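Local coordinates for DNA mismatch repair protein MutS (Thermus aquaticus, PDB 1EWQ) that recognises mismatched bases in duplex DNA and has a weak ATPase activity, as part of DNA mismatch repair, at residues Thr120-Ser125 and Leu148-Gly153; Tyr133-Ala138 and His173-Val178; Arg305-Glu310 and Tyr542-Phe547; Glu320-Leu325 and Ala364-Glu369; Thr433-Leu438 and Leu450-Pro455. All blocks are in the same frame, centred on the assembly; numbering follows the deposited sequence.

Contact 1 of 5, residues Thr120-Ser125 and Leu148-Gly153; sequences TLLQES and LDVSTG
The Val150 carbonyl is the flat group met by Leu122, whose CD2 comes up to Val150 O at 3.5 Å and continues over the backbone to Ser151 CA at 3.8 Å. The carbonyl oxygen Leu121 O faces Ser151 CB at 3.9 Å. A carboxylate lies within 148-153 and holds its turn: Ser151 OG donates to Asp149 OD1 over 2.8 Å on the syn side, 26° out of plane, and Ser151 N adds a weak bond to the same oxygen. Asp149 OD2 accepts from Asn132 N. Asp149 O takes both Thr152 N and Gly153 N, the latter at 2.7 Å, which curls the chain at Val150-Gly153.

Across the contact the joining force is apolar. Leu122 and Val150 meet at about a right angle, Leu122 CD1 to Val150 CG1 4.0 Å; Val150 keeps CG1 anti to its backbone N (chi1 -171°), leaving CG2 to cover Thr120 CA. Ser151 OG is also bonded to Arg334 NE, and Thr120 OG1 to Thr117.

The loop after strand 110-116 thus rests on the end of strand 143-149, with helix 215-232 touching Thr120, Leu122 and Val150, and helix 332-340 reaching Leu122 through Arg338.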
# COMPACT_ATOMS: atom_id res chain seq x y z
N THR C 120 7.52 -12.51 17.29
CA THR C 120 7.42 -13.01 18.66
C THR C 120 6.09 -12.62 19.31
O THR C 120 5.96 -12.63 20.54
CB THR C 120 8.56 -12.44 19.54
OG1 THR C 120 8.42 -11.02 19.64
CG2 THR C 120 9.92 -12.78 18.94
N LEU C 121 5.10 -12.30 18.50
CA LEU C 121 3.80 -11.89 19.00
C LEU C 121 3.03 -12.99 19.73
O LEU C 121 2.99 -14.15 19.28
CB LEU C 121 2.95 -11.34 17.85
CG LEU C 121 3.58 -10.16 17.10
CD1 LEU C 121 2.70 -9.80 15.90
CD2 LEU C 121 3.76 -8.96 18.05
N LEU C 122 2.42 -12.62 20.84
CA LEU C 122 1.63 -13.54 21.64
C LEU C 122 0.17 -13.09 21.74
O LEU C 122 -0.68 -13.84 22.20
CB LEU C 122 2.22 -13.67 23.04
CG LEU C 122 3.42 -14.62 23.06
CD1 LEU C 122 4.36 -14.27 24.19
CD2 LEU C 122 2.92 -16.04 23.15
N GLN C 123 -0.11 -11.86 21.30
CA GLN C 123 -1.47 -11.34 21.36
C GLN C 123 -2.31 -11.85 20.18
O GLN C 123 -1.94 -11.68 19.01
CB GLN C 123 -1.46 -9.81 21.35
CG GLN C 123 -0.75 -9.15 22.55
CD GLN C 123 0.77 -9.16 22.45
OE1 GLN C 123 1.35 -9.45 21.40
NE2 GLN C 123 1.44 -8.83 23.56
N GLU C 124 -3.43 -12.48 20.49
CA GLU C 124 -4.35 -13.03 19.50
C GLU C 124 -4.72 -12.05 18.38
O GLU C 124 -4.68 -12.42 17.21
CB GLU C 124 -5.62 -13.54 20.21
CG GLU C 124 -6.80 -13.94 19.32
CD GLU C 124 -8.00 -14.51 20.13
OE1 GLU C 124 -8.27 -14.03 21.26
OE2 GLU C 124 -8.68 -15.42 19.62
N SER C 125 -5.04 -10.81 18.74
CA SER C 125 -5.43 -9.80 17.75
C SER C 125 -4.32 -9.27 16.85
O SER C 125 -4.60 -8.54 15.89
CB SER C 125 -6.07 -8.60 18.46
OG SER C 125 -5.08 -7.72 18.97
N LEU C 148 11.08 -20.72 15.53
CA LEU C 148 10.36 -20.73 16.79
C LEU C 148 9.07 -19.96 16.57
O LEU C 148 9.08 -18.88 15.99
CB LEU C 148 11.15 -20.04 17.91
CG LEU C 148 10.36 -19.85 19.21
CD1 LEU C 148 9.97 -21.22 19.81
CD2 LEU C 148 11.20 -19.06 20.23
N ASP C 149 7.96 -20.56 17.00
CA ASP C 149 6.66 -19.91 16.92
C ASP C 149 6.33 -19.78 18.39
O ASP C 149 5.91 -20.74 19.04
CB ASP C 149 5.61 -20.78 16.22
CG ASP C 149 4.29 -20.05 16.04
OD1 ASP C 149 3.95 -19.20 16.91
OD2 ASP C 149 3.57 -20.32 15.04
N VAL C 150 6.55 -18.58 18.90
CA VAL C 150 6.33 -18.31 20.31
C VAL C 150 4.88 -18.50 20.75
O VAL C 150 4.64 -18.80 21.92
CB VAL C 150 6.81 -16.87 20.65
CG1 VAL C 150 6.78 -16.65 22.14
CG2 VAL C 150 8.22 -16.65 20.10
N SER C 151 3.92 -18.34 19.84
CA SER C 151 2.51 -18.49 20.22
C SER C 151 2.08 -19.94 20.37
O SER C 151 1.05 -20.22 20.98
CB SER C 151 1.58 -17.80 19.20
OG SER C 151 1.45 -18.55 18.01
N THR C 152 2.84 -20.87 19.81
CA THR C 152 2.48 -22.29 19.91
C THR C 152 3.56 -23.13 20.58
O THR C 152 3.28 -24.22 21.09
CB THR C 152 2.21 -22.92 18.53
OG1 THR C 152 3.43 -22.99 17.79
CG2 THR C 152 1.19 -22.07 17.75
N GLY C 153 4.78 -22.62 20.59
CA GLY C 153 5.87 -23.36 21.18
C GLY C 153 6.57 -24.23 20.15
O GLY C 153 7.53 -24.93 20.48

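Contact 2 of 5, residues Tyr133-Ala138 and His173-Val178; sequences YLAAIA and HRPAEV
Tyr133 and His173 both place CG anti to the carbonyl carbon (chi1 -62° and -70°), which swings their rings together as an offset edge-to-face pair. The edge of His173 points to the face of Tyr133, with planes at 80° and ring centroids 5.5 Å apart; His173 O meanwhile lies at the edge of the tyrosine ring, 3.5 Å from Tyr133 CD1. Phe147 joins the group, stacked on His173, and Tyr133 OH bonds to Glu154.

Beyond the rings the backbones pair in parallel. Tyr133 O takes Ala176 N at 2.8 Å in its carbonyl plane and also, weakly, Glu177 N; further on, Ala135 N reaches Glu177 O at 2.8 Å, nearly straight. A water accepts from Tyr133 N and donates to Arg174 O, linking the two backbones beside the direct bonds. On one face of the sheet Leu134 CD1 lies on the extended Glu177 chain, 3.8 Å from Glu177 CB; the carboxylate beyond is held by Thr117, Gly119 and Ser203. On the other face Ala135 CB meets Pro175 CB at 3.7 Å and touches Val178 and Leu170 of helix 163-173.

Three antiparallel strands, a helix, then a strand laid parallel beside the first give the strand order of an RNase H-like fold, to which MutS domain II belongs.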
# COMPACT_ATOMS: atom_id res chain seq x y z
N TYR C 133 6.48 -17.41 12.46
CA TYR C 133 7.84 -17.80 12.81
C TYR C 133 8.90 -16.73 12.96
O TYR C 133 8.99 -15.79 12.18
CB TYR C 133 8.40 -18.80 11.79
CG TYR C 133 7.68 -20.13 11.66
CD1 TYR C 133 7.02 -20.47 10.48
CD2 TYR C 133 7.69 -21.05 12.71
CE1 TYR C 133 6.39 -21.71 10.34
CE2 TYR C 133 7.07 -22.29 12.57
CZ TYR C 133 6.42 -22.61 11.39
OH TYR C 133 5.81 -23.84 11.26
N LEU C 134 9.72 -16.93 13.99
CA LEU C 134 10.91 -16.11 14.23
C LEU C 134 11.92 -17.11 13.69
O LEU C 134 11.88 -18.28 14.06
CB LEU C 134 11.18 -15.89 15.72
CG LEU C 134 12.56 -15.28 16.05
CD1 LEU C 134 12.69 -13.90 15.43
CD2 LEU C 134 12.75 -15.19 17.55
N ALA C 135 12.80 -16.68 12.80
CA ALA C 135 13.80 -17.58 12.25
C ALA C 135 15.21 -17.09 12.59
O ALA C 135 15.43 -15.90 12.78
CB ALA C 135 13.63 -17.68 10.73
N ALA C 136 16.15 -18.03 12.67
CA ALA C 136 17.54 -17.72 12.96
C ALA C 136 18.45 -18.53 12.04
O ALA C 136 18.27 -19.74 11.89
CB ALA C 136 17.87 -18.02 14.42
N ILE C 137 19.42 -17.84 11.44
CA ILE C 137 20.38 -18.43 10.51
C ILE C 137 21.81 -18.19 11.01
O ILE C 137 22.18 -17.06 11.37
CB ILE C 137 20.26 -17.78 9.10
CG1 ILE C 137 18.90 -18.12 8.48
CG2 ILE C 137 21.40 -18.24 8.21
CD1 ILE C 137 18.57 -17.31 7.23
N ALA C 138 22.62 -19.25 11.04
CA ALA C 138 24.00 -19.14 11.49
C ALA C 138 24.89 -20.12 10.72
O ALA C 138 24.39 -20.95 9.97
CB ALA C 138 24.10 -19.42 12.98
N HIS C 173 8.95 -21.43 4.75
CA HIS C 173 8.40 -21.13 6.07
C HIS C 173 7.88 -19.71 6.20
O HIS C 173 7.14 -19.41 7.13
CB HIS C 173 9.43 -21.38 7.17
CG HIS C 173 9.75 -22.83 7.38
ND1 HIS C 173 9.02 -23.64 8.23
CD2 HIS C 173 10.69 -23.63 6.82
CE1 HIS C 173 9.50 -24.87 8.19
NE2 HIS C 173 10.51 -24.89 7.34
N ARG C 174 8.26 -18.85 5.26
CA ARG C 174 7.84 -17.46 5.27
C ARG C 174 7.88 -16.88 6.69
O ARG C 174 6.85 -16.49 7.25
CB ARG C 174 6.44 -17.33 4.66
CG ARG C 174 6.39 -17.57 3.13
CD ARG C 174 7.22 -16.52 2.35
NE ARG C 174 8.60 -16.48 2.81
CZ ARG C 174 9.48 -15.51 2.55
NH1 ARG C 174 9.14 -14.46 1.81
NH2 ARG C 174 10.70 -15.57 3.07
N PRO C 175 9.08 -16.81 7.29
CA PRO C 175 9.26 -16.27 8.64
C PRO C 175 8.80 -14.83 8.67
O PRO C 175 8.81 -14.15 7.65
CB PRO C 175 10.76 -16.39 8.86
CG PRO C 175 11.30 -16.12 7.49
CD PRO C 175 10.38 -16.95 6.61
N ALA C 176 8.39 -14.35 9.84
CA ALA C 176 7.94 -12.98 9.97
C ALA C 176 9.08 -12.09 10.44
O ALA C 176 9.04 -10.86 10.30
CB ALA C 176 6.76 -12.90 10.96
N GLU C 177 10.12 -12.72 10.99
CA GLU C 177 11.28 -12.01 11.51
C GLU C 177 12.51 -12.92 11.46
O GLU C 177 12.45 -14.08 11.85
CB GLU C 177 11.01 -11.60 12.95
CG GLU C 177 11.81 -10.42 13.43
CD GLU C 177 11.58 -10.12 14.88
OE1 GLU C 177 10.51 -10.51 15.42
OE2 GLU C 177 12.45 -9.49 15.50
N VAL C 178 13.62 -12.37 10.99
CA VAL C 178 14.84 -13.16 10.88
C VAL C 178 16.02 -12.62 11.70
O VAL C 178 16.29 -11.43 11.72
CB VAL C 178 15.26 -13.26 9.38
CG1 VAL C 178 16.61 -13.98 9.26
CG2 VAL C 178 14.20 -14.02 8.59
O HOH W 1 5.61 -16.95 9.87

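Contact 3 of 5, residues Arg305-Glu310 and Tyr542-Phe547; sequences RLDRVE and YVRPRF
Arg544 stretches out from CG to NE and ends with its guanidinium face on Leu306 and its nitrogens turned to two acids of helix 299-314. Leu306 CB sits over the centre of that face, 3.5 Å from Arg544 CZ, so the charged group lies on aliphatic carbon while its nitrogens work at the rim. There Asp307 OD1 approaches in the guanidinium plane and is gripped end-on by two nitrogens, Arg544 NH1 at 2.8 Å and Arg544 NH2 at 3.1 Å. Both come from one face of the carboxylate, whose plane is turned 51° from the guanidinium. NH1 meets OD1 on the anti side; NH2 arrives from above the carboxylate plane. Glu310 crosses Arg544 at about a right angle and gives a longer, weak bond, Glu310 OE1 to Arg544 NH1 at 3.3 Å. That oxygen has a stronger partner in Arg314 and also accepts from a water at 2.9 Å, which weakly bridges to Arg546 NH1. Glu303 forms a further salt bridge with Arg544 NH2, so three acids share the Arg544 charge.

Leu306 also reaches past the arginine: its CD1 lies 3.8 Å from Phe547 CE1 and 4.1 Å from Pro545 CG.

Helix 299-314 of domain III is thereby laid against the chain leading into strand 546-547. That strand runs parallel to strand 613-616, and Phe547 turns back onto Leu302 and Glu303.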
# COMPACT_ATOMS: atom_id res chain seq x y z
N ARG C 305 -3.51 -41.20 5.25
CA ARG C 305 -4.17 -39.90 5.19
C ARG C 305 -5.34 -39.99 4.21
O ARG C 305 -6.42 -39.46 4.46
CB ARG C 305 -3.21 -38.80 4.73
CG ARG C 305 -2.17 -38.31 5.76
CD ARG C 305 -1.35 -37.15 5.15
NE ARG C 305 -0.30 -36.65 6.04
CZ ARG C 305 0.58 -35.70 5.73
NH1 ARG C 305 0.55 -35.11 4.54
NH2 ARG C 305 1.51 -35.34 6.61
N LEU C 306 -5.12 -40.67 3.09
CA LEU C 306 -6.17 -40.80 2.08
C LEU C 306 -7.32 -41.64 2.63
O LEU C 306 -8.47 -41.41 2.28
CB LEU C 306 -5.61 -41.41 0.79
CG LEU C 306 -4.74 -40.49 -0.07
CD1 LEU C 306 -4.11 -41.30 -1.20
CD2 LEU C 306 -5.57 -39.32 -0.62
N ASP C 307 -7.02 -42.62 3.48
CA ASP C 307 -8.09 -43.43 4.05
C ASP C 307 -9.00 -42.54 4.89
O ASP C 307 -10.21 -42.60 4.74
CB ASP C 307 -7.56 -44.58 4.90
CG ASP C 307 -6.93 -45.67 4.06
OD1 ASP C 307 -7.40 -45.86 2.91
OD2 ASP C 307 -5.98 -46.34 4.52
N ARG C 308 -8.42 -41.70 5.74
CA ARG C 308 -9.22 -40.82 6.57
C ARG C 308 -10.03 -39.82 5.73
O ARG C 308 -11.18 -39.50 6.06
CB ARG C 308 -8.34 -40.08 7.57
CG ARG C 308 -7.78 -40.99 8.66
CD ARG C 308 -7.35 -40.21 9.89
NE ARG C 308 -8.20 -40.50 11.04
CZ ARG C 308 -9.52 -40.28 11.08
NH1 ARG C 308 -10.12 -39.73 10.03
NH2 ARG C 308 -10.24 -40.63 12.14
N VAL C 309 -9.44 -39.32 4.65
CA VAL C 309 -10.13 -38.37 3.78
C VAL C 309 -11.32 -39.09 3.15
O VAL C 309 -12.46 -38.63 3.23
CB VAL C 309 -9.21 -37.89 2.63
CG1 VAL C 309 -9.98 -36.96 1.69
CG2 VAL C 309 -7.99 -37.18 3.21
N GLU C 310 -11.04 -40.23 2.52
CA GLU C 310 -12.06 -41.03 1.87
C GLU C 310 -13.20 -41.33 2.83
O GLU C 310 -14.36 -41.34 2.44
CB GLU C 310 -11.46 -42.33 1.35
CG GLU C 310 -12.44 -43.19 0.57
CD GLU C 310 -11.73 -44.26 -0.25
OE1 GLU C 310 -11.17 -45.20 0.34
OE2 GLU C 310 -11.73 -44.14 -1.49
N TYR C 542 -13.09 -34.28 -6.89
CA TYR C 542 -11.72 -34.79 -6.93
C TYR C 542 -11.75 -36.29 -6.68
O TYR C 542 -12.71 -36.82 -6.12
CB TYR C 542 -10.84 -34.16 -5.85
CG TYR C 542 -10.50 -32.71 -6.00
CD1 TYR C 542 -10.90 -31.97 -7.11
CD2 TYR C 542 -9.75 -32.06 -5.01
CE1 TYR C 542 -10.56 -30.61 -7.24
CE2 TYR C 542 -9.41 -30.71 -5.13
CZ TYR C 542 -9.81 -30.00 -6.24
OH TYR C 542 -9.46 -28.68 -6.33
N VAL C 543 -10.68 -36.99 -7.07
CA VAL C 543 -10.65 -38.42 -6.85
C VAL C 543 -9.41 -38.88 -6.11
O VAL C 543 -8.39 -38.18 -6.08
CB VAL C 543 -10.75 -39.18 -8.18
CG1 VAL C 543 -12.01 -38.73 -8.92
CG2 VAL C 543 -9.51 -38.91 -9.03
N ARG C 544 -9.49 -40.05 -5.49
CA ARG C 544 -8.35 -40.60 -4.77
C ARG C 544 -7.30 -41.11 -5.74
O ARG C 544 -7.61 -41.93 -6.62
CB ARG C 544 -8.77 -41.74 -3.83
CG ARG C 544 -7.59 -42.39 -3.12
CD ARG C 544 -8.03 -43.38 -2.04
NE ARG C 544 -6.89 -44.02 -1.40
CZ ARG C 544 -6.91 -44.53 -0.17
NH1 ARG C 544 -8.01 -44.47 0.56
NH2 ARG C 544 -5.81 -45.08 0.34
N PRO C 545 -6.05 -40.63 -5.62
CA PRO C 545 -4.93 -41.03 -6.47
C PRO C 545 -4.31 -42.35 -6.02
O PRO C 545 -4.34 -42.70 -4.85
CB PRO C 545 -3.96 -39.87 -6.30
CG PRO C 545 -4.14 -39.52 -4.86
CD PRO C 545 -5.66 -39.50 -4.75
N ARG C 546 -3.75 -43.09 -6.97
CA ARG C 546 -3.10 -44.35 -6.66
C ARG C 546 -1.62 -44.13 -6.91
O ARG C 546 -1.25 -43.40 -7.82
CB ARG C 546 -3.63 -45.46 -7.56
CG ARG C 546 -5.15 -45.55 -7.63
CD ARG C 546 -5.78 -45.81 -6.27
NE ARG C 546 -7.24 -45.78 -6.34
CZ ARG C 546 -8.05 -45.96 -5.30
NH1 ARG C 546 -7.55 -46.17 -4.09
NH2 ARG C 546 -9.37 -45.91 -5.45
N PHE C 547 -0.77 -44.76 -6.11
CA PHE C 547 0.67 -44.59 -6.27
C PHE C 547 1.34 -45.79 -6.93
O PHE C 547 1.03 -46.94 -6.61
CB PHE C 547 1.32 -44.31 -4.91
CG PHE C 547 0.77 -43.10 -4.22
CD1 PHE C 547 -0.09 -43.24 -3.14
CD2 PHE C 547 1.07 -41.83 -4.68
CE1 PHE C 547 -0.64 -42.11 -2.52
CE2 PHE C 547 0.53 -40.70 -4.08
CZ PHE C 547 -0.32 -40.83 -3.00
O HOH W 2 -10.03 -46.63 -1.86

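Contact 4 of 5, residues Glu320-Leu325 and Ala364-Glu369; sequences EGVRRL and ALLGEE
Leu365 and Val322 meet where two helices in the helical part of the MutS domain III region pack together, helix 316-326 against the last turn of helix 346-366. Leu365 points toward helix 316-326, and its CD1 does the work. It reaches Leu325 CD1 tip to tip at 3.4 Å, tighter than usual carbon contact, and lies 4.0 Å from Gly321 C. Gly321 offers bare backbone here, which lets the methyl approach the helix closely; Val322 CG2 lies 4.4 Å from Leu365 CD1. Leu325 in turn lies on Leu362 and Ile358, about one and two turns back along helix 346-366.

Leu366 follows with CG anti to its carbonyl carbon (chi1 -58°), which directs its CD2 to Val322, the two side chains crossing at about a right angle. The same leucine touches Leu527, so helix 514-540 joins the packing; that long helix also receives Arg323 of helix 316-326, salt-bridged to Glu535.

Gly367 then ends the helix with positive phi, and the chain leaves the interface. The last touch before it does so is Leu366 CD2 against Val322 CG2, at 3.8 Å.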
# COMPACT_ATOMS: atom_id res chain seq x y z
N GLU C 320 -20.15 -33.33 7.84
CA GLU C 320 -20.76 -32.02 8.04
C GLU C 320 -21.00 -31.75 9.52
O GLU C 320 -20.90 -30.61 9.99
CB GLU C 320 -22.08 -31.93 7.26
CG GLU C 320 -21.93 -32.11 5.74
CD GLU C 320 -21.03 -31.05 5.10
OE1 GLU C 320 -21.02 -29.90 5.61
OE2 GLU C 320 -20.35 -31.37 4.10
N GLY C 321 -21.31 -32.81 10.27
CA GLY C 321 -21.54 -32.66 11.69
C GLY C 321 -20.28 -32.20 12.41
O GLY C 321 -20.31 -31.26 13.21
N VAL C 322 -19.17 -32.87 12.11
CA VAL C 322 -17.90 -32.52 12.73
C VAL C 322 -17.52 -31.07 12.37
O VAL C 322 -17.13 -30.30 13.25
CB VAL C 322 -16.78 -33.49 12.26
CG1 VAL C 322 -15.41 -32.94 12.60
CG2 VAL C 322 -16.98 -34.83 12.94
N ARG C 323 -17.67 -30.72 11.10
CA ARG C 323 -17.36 -29.37 10.62
C ARG C 323 -18.24 -28.31 11.29
O ARG C 323 -17.79 -27.20 11.58
CB ARG C 323 -17.49 -29.31 9.08
CG ARG C 323 -16.37 -30.07 8.34
CD ARG C 323 -16.61 -30.19 6.82
NE ARG C 323 -16.76 -28.89 6.17
CZ ARG C 323 -15.80 -27.98 6.07
NH1 ARG C 323 -14.59 -28.22 6.56
NH2 ARG C 323 -16.05 -26.81 5.48
N ARG C 324 -19.50 -28.66 11.54
CA ARG C 324 -20.44 -27.75 12.20
C ARG C 324 -19.90 -27.46 13.60
O ARG C 324 -19.82 -26.31 14.03
CB ARG C 324 -21.82 -28.41 12.33
CG ARG C 324 -22.99 -27.59 11.81
CD ARG C 324 -24.32 -28.10 12.36
NE ARG C 324 -24.50 -29.53 12.11
CZ ARG C 324 -24.64 -30.08 10.90
NH1 ARG C 324 -24.62 -29.31 9.81
NH2 ARG C 324 -24.76 -31.39 10.78
N LEU C 325 -19.54 -28.53 14.31
CA LEU C 325 -19.03 -28.39 15.68
C LEU C 325 -17.69 -27.67 15.74
O LEU C 325 -17.50 -26.80 16.60
CB LEU C 325 -18.93 -29.77 16.35
CG LEU C 325 -20.31 -30.39 16.68
CD1 LEU C 325 -20.17 -31.86 17.02
CD2 LEU C 325 -20.96 -29.62 17.83
N ALA C 364 -18.74 -37.64 20.95
CA ALA C 364 -19.91 -38.47 20.70
C ALA C 364 -20.01 -38.87 19.23
O ALA C 364 -20.46 -39.97 18.92
CB ALA C 364 -21.17 -37.73 21.13
N LEU C 365 -19.60 -37.98 18.33
CA LEU C 365 -19.66 -38.26 16.89
C LEU C 365 -18.54 -39.14 16.39
O LEU C 365 -18.76 -40.07 15.61
CB LEU C 365 -19.66 -36.95 16.10
CG LEU C 365 -20.93 -36.12 16.08
CD1 LEU C 365 -20.65 -34.79 15.40
CD2 LEU C 365 -22.03 -36.87 15.35
N LEU C 366 -17.32 -38.86 16.82
CA LEU C 366 -16.17 -39.63 16.37
C LEU C 366 -15.95 -40.90 17.20
O LEU C 366 -15.15 -41.76 16.82
CB LEU C 366 -14.92 -38.75 16.40
CG LEU C 366 -15.05 -37.50 15.52
CD1 LEU C 366 -13.97 -36.49 15.86
CD2 LEU C 366 -14.99 -37.91 14.06
N GLY C 367 -16.66 -41.01 18.31
CA GLY C 367 -16.53 -42.18 19.15
C GLY C 367 -15.37 -42.12 20.14
O GLY C 367 -14.53 -41.22 20.07
N GLU C 368 -15.34 -43.09 21.05
CA GLU C 368 -14.29 -43.15 22.06
C GLU C 368 -13.11 -43.93 21.52
O GLU C 368 -12.92 -45.09 21.88
CB GLU C 368 -14.80 -43.83 23.33
CG GLU C 368 -14.54 -43.04 24.62
CD GLU C 368 -15.64 -42.04 24.92
OE1 GLU C 368 -16.78 -42.47 25.21
OE2 GLU C 368 -15.38 -40.81 24.88
N GLU C 369 -12.33 -43.31 20.65
CA GLU C 369 -11.16 -43.97 20.08
C GLU C 369 -10.28 -42.93 19.44
O GLU C 369 -9.11 -43.19 19.12
CB GLU C 369 -11.56 -44.99 19.01
CG GLU C 369 -10.39 -45.84 18.57
CD GLU C 369 -10.62 -46.52 17.24
OE1 GLU C 369 -10.56 -45.81 16.20
OE2 GLU C 369 -10.88 -47.74 17.23

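Contact 5 of 5, residues Thr433-Leu438 and Leu450-Pro455; sequences TGIPTL and LEVTRP
A tight turn leading from a long helix into an antiparallel four-stranded sheet brings Ile435, Thr437 and Leu438 against the strand Leu450-Thr453. The sheet lies near the bound DNA, whose nearest atom is about 6 Å from the nearest atom of the contact. Helix 406-433 finishes with an ST turn, Ile435 N donating to Thr433 OG1, and a type I turn from Ile435 to Leu438 then swings the chain into strand 439-443.

The apolar side is built round Val452. Ile435 CD1 comes in at about a right angle and straddles both methyls, 4.0 Å from Val452 CG2. Leu438 sets CG anti to its backbone N (chi1 177°), so that its branches spread over the strand: Leu438 CD1 lies 4.3 Å from Val452 CG2, and Leu438 CD2 4.1 Å from Leu450 CD2. The backbones meet through a CA-H...O contact, Leu438 CA to Glu451 O at 3.4 Å, just before regular pairing of Glu451 with Lys439 takes over.

On the polar side two waters link the groups. One lies 2.9 Å from Thr437 O and also near Glu451 OE1; the other carboxylate oxygen, Glu451 OE2, is salt-bridged to Arg475. The second water sits between the threonines, 3.0 Å from Thr437 OG1, and accepts from Thr453 N at 2.9 Å.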
# COMPACT_ATOMS: atom_id res chain seq x y z
N THR C 433 -38.34 17.00 54.08
CA THR C 433 -38.27 18.35 53.52
C THR C 433 -39.51 18.77 52.75
O THR C 433 -39.77 19.96 52.61
CB THR C 433 -37.07 18.50 52.56
OG1 THR C 433 -37.33 17.76 51.35
CG2 THR C 433 -35.79 17.99 53.21
N GLY C 434 -40.26 17.80 52.24
CA GLY C 434 -41.44 18.12 51.47
C GLY C 434 -41.11 18.55 50.05
O GLY C 434 -41.95 19.08 49.34
N ILE C 435 -39.86 18.34 49.64
CA ILE C 435 -39.43 18.71 48.29
C ILE C 435 -39.56 17.46 47.41
O ILE C 435 -38.67 16.62 47.37
CB ILE C 435 -37.98 19.20 48.31
CG1 ILE C 435 -37.81 20.27 49.39
CG2 ILE C 435 -37.61 19.77 46.95
CD1 ILE C 435 -36.39 20.77 49.55
N PRO C 436 -40.69 17.33 46.70
CA PRO C 436 -40.95 16.19 45.82
C PRO C 436 -39.86 15.80 44.83
O PRO C 436 -39.57 14.62 44.66
CB PRO C 436 -42.27 16.57 45.14
CG PRO C 436 -42.19 18.06 45.09
CD PRO C 436 -41.69 18.39 46.48
N THR C 437 -39.25 16.78 44.17
CA THR C 437 -38.20 16.48 43.20
C THR C 437 -36.80 16.31 43.77
O THR C 437 -35.83 16.22 43.01
CB THR C 437 -38.16 17.56 42.10
OG1 THR C 437 -38.04 18.85 42.71
CG2 THR C 437 -39.41 17.50 41.24
N LEU C 438 -36.67 16.26 45.09
CA LEU C 438 -35.35 16.08 45.71
C LEU C 438 -34.77 14.76 45.21
O LEU C 438 -35.49 13.80 44.97
CB LEU C 438 -35.46 16.06 47.24
CG LEU C 438 -34.18 15.81 48.05
CD1 LEU C 438 -34.38 16.31 49.47
CD2 LEU C 438 -33.81 14.33 48.05
N LEU C 450 -27.29 15.02 47.84
CA LEU C 450 -28.72 15.33 47.84
C LEU C 450 -28.83 16.50 46.87
O LEU C 450 -28.04 17.45 46.95
CB LEU C 450 -29.17 15.75 49.23
CG LEU C 450 -29.13 14.68 50.31
CD1 LEU C 450 -28.96 15.32 51.68
CD2 LEU C 450 -30.40 13.84 50.24
N GLU C 451 -29.80 16.44 45.97
CA GLU C 451 -29.96 17.49 44.97
C GLU C 451 -31.35 18.14 45.02
O GLU C 451 -32.37 17.45 45.01
CB GLU C 451 -29.72 16.90 43.57
CG GLU C 451 -29.73 17.91 42.43
CD GLU C 451 -29.64 17.24 41.06
OE1 GLU C 451 -30.68 16.77 40.54
OE2 GLU C 451 -28.51 17.15 40.52
N VAL C 452 -31.36 19.46 45.08
CA VAL C 452 -32.60 20.25 45.12
C VAL C 452 -32.51 21.32 44.04
O VAL C 452 -31.45 21.89 43.81
CB VAL C 452 -32.78 20.95 46.50
CG1 VAL C 452 -33.99 21.88 46.45
CG2 VAL C 452 -32.97 19.91 47.60
N THR C 453 -33.63 21.58 43.38
CA THR C 453 -33.69 22.60 42.33
C THR C 453 -33.95 23.99 42.92
O THR C 453 -34.47 24.12 44.03
CB THR C 453 -34.82 22.30 41.33
OG1 THR C 453 -36.07 22.30 42.03
CG2 THR C 453 -34.60 20.94 40.68
N ARG C 454 -33.60 25.01 42.14
CA ARG C 454 -33.75 26.41 42.52
C ARG C 454 -35.06 26.78 43.22
O ARG C 454 -35.03 27.44 44.26
CB ARG C 454 -33.56 27.31 41.29
CG ARG C 454 -33.58 28.81 41.61
CD ARG C 454 -33.27 29.64 40.37
NE ARG C 454 -31.87 29.51 39.96
CZ ARG C 454 -30.84 29.98 40.64
NH1 ARG C 454 -31.03 30.62 41.79
NH2 ARG C 454 -29.61 29.81 40.18
N PRO C 455 -36.21 26.34 42.69
CA PRO C 455 -37.50 26.66 43.32
C PRO C 455 -37.64 26.23 44.78
O PRO C 455 -38.55 26.67 45.48
CB PRO C 455 -38.51 25.97 42.40
CG PRO C 455 -37.85 26.03 41.07
CD PRO C 455 -36.43 25.63 41.41
O HOH W 3 -35.47 19.47 44.12
O HOH W 4 -33.55 17.64 41.82

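How the contacts relate
From the N terminus, contact 1 opens first, in the loop after strand 110-116, and contact 2 opens before it closes, so the two cross. They share a sheet in which strands 134-139 and 143-149 are neighbours, and they touch: Leu134 N probably bonds to Leu148 O at 2.9 Å. Contact 3 then opens on helix 299-314 and closes 232 residues later, bringing domain III to the chain near strand 546-547. Nested within it are contact 4, which joins the next helix, 316-326, to the end of helix 346-366, and contact 5, a short closure at the DNA-proximal sheet. Contacts 3 and 5 lie on opposite sides of the chain's centre, their centres about 82 Å apart.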